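Local coordinates for protein ancestral congerin Con-anc (PDB 3AJZ) that probably serves as a fish galectin, an ancestral lectin that binds beta-galactosides such as a galactose–glucose disaccharide in its sugar pocket, at residues I46-S51 with N57-N62; I99-P102 with K106-F109. One frame throughout, in Å; residues are numbered along the deposited sequence.

Interaction 1: I46-S51 with N57-N62; sequences IDHRFS and NTIVLN. With GAL (beta-D-galactopyranose), chain B; BGC (beta-D-glucopyranose), chain C.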
# COMPACT_ATOMS: atom_id res chain seq x y z
N ILE A 46 5.04 -13.07 9.83
CA ILE A 46 3.91 -13.64 10.57
C ILE A 46 3.24 -14.58 9.60
O ILE A 46 2.59 -14.13 8.66
CB ILE A 46 2.89 -12.54 10.97
CG1 ILE A 46 3.58 -11.33 11.61
CG2 ILE A 46 1.84 -13.15 11.90
CD1 ILE A 46 2.66 -10.09 11.68
N ASP A 47 3.41 -15.89 9.81
CA ASP A 47 2.90 -16.89 8.88
C ASP A 47 1.64 -17.50 9.47
O ASP A 47 1.71 -18.18 10.50
CB ASP A 47 3.96 -17.98 8.62
CG ASP A 47 3.79 -18.66 7.27
OD1 ASP A 47 3.19 -18.05 6.36
OD2 ASP A 47 4.27 -19.80 7.14
N HIS A 48 0.51 -17.28 8.81
CA HIS A 48 -0.74 -17.75 9.31
C HIS A 48 -1.01 -19.09 8.65
O HIS A 48 -1.44 -19.14 7.49
CB HIS A 48 -1.83 -16.73 8.95
CG HIS A 48 -1.51 -15.35 9.42
ND1 HIS A 48 -0.75 -14.47 8.69
CD2 HIS A 48 -1.85 -14.69 10.55
CE1 HIS A 48 -0.63 -13.32 9.34
NE2 HIS A 48 -1.30 -13.43 10.48
N ARG A 49 -0.72 -20.19 9.36
CA ARG A 49 -0.79 -21.54 8.78
C ARG A 49 -2.09 -22.24 9.08
O ARG A 49 -2.28 -22.76 10.19
CB ARG A 49 0.40 -22.39 9.26
CG ARG A 49 1.70 -21.76 8.87
CD ARG A 49 2.88 -22.63 9.29
NE ARG A 49 4.10 -22.00 8.81
CZ ARG A 49 5.32 -22.49 8.94
NH1 ARG A 49 6.35 -21.81 8.45
NH2 ARG A 49 5.52 -23.65 9.57
N PHE A 50 -3.00 -22.25 8.11
CA PHE A 50 -4.17 -23.12 8.21
C PHE A 50 -3.72 -24.56 8.22
O PHE A 50 -4.10 -25.36 9.09
CB PHE A 50 -5.14 -22.84 7.05
CG PHE A 50 -5.66 -21.42 7.06
CD1 PHE A 50 -4.90 -20.38 6.53
CD2 PHE A 50 -6.88 -21.12 7.68
CE1 PHE A 50 -5.35 -19.07 6.57
CE2 PHE A 50 -7.32 -19.78 7.71
CZ PHE A 50 -6.56 -18.78 7.18
N SER A 51 -2.91 -24.91 7.23
CA SER A 51 -2.28 -26.22 7.18
C SER A 51 -1.03 -26.13 6.35
O SER A 51 -1.09 -25.81 5.15
CB SER A 51 -3.24 -27.22 6.55
OG SER A 51 -2.71 -28.52 6.65
N ASN A 57 -3.68 -24.64 11.92
CA ASN A 57 -4.23 -23.47 12.61
C ASN A 57 -3.25 -22.91 13.63
O ASN A 57 -3.56 -22.75 14.81
CB ASN A 57 -5.59 -23.80 13.23
CG ASN A 57 -6.57 -24.35 12.21
OD1 ASN A 57 -6.67 -23.85 11.11
ND2 ASN A 57 -7.26 -25.42 12.57
N THR A 58 -2.06 -22.58 13.15
CA THR A 58 -1.00 -22.07 14.02
C THR A 58 -0.37 -20.85 13.37
O THR A 58 -0.17 -20.83 12.16
CB THR A 58 0.08 -23.14 14.22
OG1 THR A 58 -0.49 -24.31 14.82
CG2 THR A 58 1.20 -22.65 15.13
N ILE A 59 -0.05 -19.85 14.17
CA ILE A 59 0.75 -18.74 13.65
C ILE A 59 2.19 -19.09 13.93
O ILE A 59 2.56 -19.38 15.08
CB ILE A 59 0.42 -17.37 14.30
CG1 ILE A 59 -1.07 -17.08 14.15
CG2 ILE A 59 1.26 -16.23 13.64
CD1 ILE A 59 -1.47 -15.73 14.75
N VAL A 60 3.02 -19.05 12.89
CA VAL A 60 4.47 -19.21 13.06
C VAL A 60 5.10 -17.86 12.79
O VAL A 60 4.90 -17.27 11.72
CB VAL A 60 5.01 -20.28 12.10
CG1 VAL A 60 6.53 -20.32 12.18
CG2 VAL A 60 4.36 -21.63 12.46
N LEU A 61 5.85 -17.37 13.77
CA LEU A 61 6.53 -16.09 13.69
C LEU A 61 8.03 -16.32 13.56
O LEU A 61 8.62 -17.20 14.21
CB LEU A 61 6.23 -15.19 14.89
CG LEU A 61 4.73 -14.93 15.05
CD1 LEU A 61 4.08 -15.92 16.06
CD2 LEU A 61 4.50 -13.49 15.45
N ASN A 62 8.67 -15.53 12.73
CA ASN A 62 10.11 -15.60 12.59
C ASN A 62 10.64 -14.30 11.99
O ASN A 62 9.92 -13.34 11.73
CB ASN A 62 10.48 -16.84 11.77
CG ASN A 62 11.87 -17.39 12.10
OD1 ASN A 62 12.64 -16.79 12.86
ND2 ASN A 62 12.19 -18.56 11.54
C1 GAL B . 9.39 -22.40 6.72
C2 GAL B . 8.66 -21.84 5.48
C3 GAL B . 9.06 -20.39 5.22
C4 GAL B . 8.83 -19.58 6.50
C5 GAL B . 9.66 -20.25 7.61
C6 GAL B . 9.52 -19.51 8.93
O2 GAL B . 8.95 -22.64 4.32
O3 GAL B . 8.28 -19.88 4.16
O4 GAL B . 7.44 -19.54 6.78
O5 GAL B . 9.22 -21.58 7.87
O6 GAL B . 10.39 -20.07 9.90
C2 BGC C . 9.50 -26.17 9.76
C3 BGC C . 8.76 -25.12 8.93
C4 BGC C . 9.65 -24.50 7.86
C5 BGC C . 10.21 -25.69 7.04
C6 BGC C . 11.12 -25.28 5.90
C1 BGC C . 10.07 -27.21 8.81
O1 BGC C . 10.89 -28.11 9.52
O2 BGC C . 8.62 -26.78 10.66
O3 BGC C . 8.26 -24.10 9.77
O4 BGC C . 8.85 -23.71 6.99
O5 BGC C . 10.92 -26.53 7.92
O6 BGC C . 12.18 -24.52 6.42
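R49 leaves its strand with CG anti to the carbonyl carbon (chi1 -59°) and then runs fully extended to its guanidinium, which carries the group across V60 to the sugar. The two strands, 42-49 and 58-65, form an antiparallel hairpin in the carbohydrate-binding sheet of the galectin beta-sandwich. D47 and V60 make a hydrogen-bonded pair, with D47 N to V60 O at 2.8 Å and the reciprocal bond from V60 N to D47 O; R49 and T58 are paired likewise. N57 and T58 both face R49, a G1 beta bulge, and the N57 N-H bonds to F50 O from above the carbonyl plane.

On the sugar face, CG2 of V60 lies over one face of the R49 guanidinium, offset toward the rim and 3.7 Å from R49 NE. D47 OD2 accepts a salt-bridging bond from R49 NE at 2.8 Å, close to the guanidinium plane but on the anti side of the carboxylate and well out of the carboxylate plane, while R30 supplies its second charged partner. D55 pairs with R49 NH2, so carboxylates help to fix the rotation of the guanidinium. NH1 is thereby turned to the galactose, 2.9 Å from GAL O5 and 3.0 Å from GAL O4, and NH2 to the glucose.

On the face bearing I46, H48 and I59, I46 and I59 run side by side, their CG2 methyls 3.6 Å apart, and the ring of H48 stacks on F31. Farther along the strand, N62 ND2 gives GAL O6 a nearly straight bond of 2.9 Å (172°).

Interaction 2: I99-P102 with K106-F109; sequences IQLP and KVEF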
# COMPACT_ATOMS: atom_id res chain seq x y z
N ILE A 99 1.67 -7.49 17.92
CA ILE A 99 0.82 -7.85 16.79
C ILE A 99 -0.59 -8.02 17.34
O ILE A 99 -0.84 -8.91 18.14
CB ILE A 99 1.32 -9.15 16.15
CG1 ILE A 99 2.74 -8.94 15.61
CG2 ILE A 99 0.41 -9.58 15.01
CD1 ILE A 99 3.73 -9.91 16.18
N GLN A 100 -1.50 -7.16 16.91
CA GLN A 100 -2.87 -7.19 17.40
C GLN A 100 -3.72 -8.02 16.45
O GLN A 100 -3.89 -7.65 15.27
CB GLN A 100 -3.41 -5.76 17.50
CG GLN A 100 -4.83 -5.64 18.09
CD GLN A 100 -4.88 -6.11 19.50
OE1 GLN A 100 -4.28 -5.50 20.39
NE2 GLN A 100 -5.52 -7.24 19.71
N LEU A 101 -4.22 -9.15 16.95
CA LEU A 101 -5.05 -10.05 16.16
C LEU A 101 -6.51 -9.58 16.27
O LEU A 101 -6.87 -8.88 17.20
CB LEU A 101 -4.89 -11.51 16.63
CG LEU A 101 -3.46 -12.08 16.69
CD1 LEU A 101 -3.52 -13.53 17.20
CD2 LEU A 101 -2.79 -12.05 15.31
N PRO A 102 -7.33 -9.93 15.28
CA PRO A 102 -8.67 -9.35 15.24
C PRO A 102 -9.62 -9.91 16.28
O PRO A 102 -10.70 -9.34 16.47
CB PRO A 102 -9.14 -9.66 13.82
CG PRO A 102 -8.41 -10.96 13.47
CD PRO A 102 -7.04 -10.77 14.12
N LYS A 106 -3.11 -10.51 21.60
CA LYS A 106 -1.86 -9.86 21.22
C LYS A 106 -0.74 -10.89 21.26
O LYS A 106 -0.59 -11.66 22.24
CB LYS A 106 -1.51 -8.73 22.19
CG LYS A 106 -2.64 -7.75 22.42
CD LYS A 106 -2.33 -6.94 23.68
CE LYS A 106 -3.45 -5.96 24.05
NZ LYS A 106 -3.50 -4.76 23.17
N VAL A 107 0.05 -10.91 20.19
CA VAL A 107 1.26 -11.72 20.14
C VAL A 107 2.42 -10.74 20.24
O VAL A 107 2.39 -9.65 19.65
CB VAL A 107 1.33 -12.50 18.83
CG1 VAL A 107 2.58 -13.38 18.83
CG2 VAL A 107 0.09 -13.40 18.68
N GLU A 108 3.43 -11.11 21.03
CA GLU A 108 4.69 -10.35 21.08
C GLU A 108 5.78 -11.15 20.41
O GLU A 108 5.83 -12.38 20.51
CB GLU A 108 5.09 -10.03 22.52
CG GLU A 108 4.11 -9.02 23.13
CD GLU A 108 4.50 -8.57 24.52
OE1 GLU A 108 5.65 -8.80 24.98
OE2 GLU A 108 3.63 -7.95 25.16
N PHE A 109 6.64 -10.44 19.70
CA PHE A 109 7.77 -11.08 19.01
C PHE A 109 8.96 -10.14 19.13
O PHE A 109 8.84 -8.92 18.99
CB PHE A 109 7.41 -11.37 17.56
CG PHE A 109 8.50 -12.04 16.80
CD1 PHE A 109 8.64 -13.42 16.86
CD2 PHE A 109 9.37 -11.31 16.01
CE1 PHE A 109 9.70 -14.04 16.14
CE2 PHE A 109 10.39 -11.94 15.30
CZ PHE A 109 10.53 -13.30 15.38
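I99 and V107 form an antiparallel hydrogen-bonded pair, I99 N to V107 O at 2.9 Å and V107 N to I99 O at 3.0 Å, and Q100 with K106 is the non-hydrogen-bonded pair that follows. This is the end of the beta hairpin of strands 96-100 and 106-110, at one margin of the five-stranded sheet of the galectin sandwich. K106 CA adds a CA-H...O contact to I99 O.

The inner face is apolar. CD1 of I99 comes alongside CB of F109 at 4.2 Å, and CD1 of L101, just past the strand end, meets CG2 of V107 at 3.9 Å. L44 and L61 of the opposing sheet pack against this face, both touching I99 and F109.

Q100 and K106 meet on the other face. The Q100 chain bends at its second torsion (chi2 63°), which sets the amide across the K106 chain, with OE1 3.4 Å from K106 CG. The amide is held at both ends: NE2 gives L101 O a long but straight bond of 3.3 Å, lying in the amide plane, and OE1 accepts from the lysine, whose chain turns at its last torsion to bring K106 NZ within 3.0 Å of Q100 OE1.

Overall arrangement
Following the chain from the N terminus, interaction 1 comes first, closing the short loop between strands 42-49 and 58-65. The chain then passes through strands 68-75 and 85-92 before interaction 2 closes the still shorter turn between strands 96-100 and 106-110. The two loops are in series, neither nested nor crossed. Their hairpins belong to opposite sheets of the sandwich, and their centres lie about 12 Å apart. The two meet in the core: L61 CD2 touches I99 CD1 at 3.7 Å, I59 meets L101, and the F109 ring packs on L61 and on the backbone of N62. Interaction 2 thus backs the sheet whose other face holds the sugar.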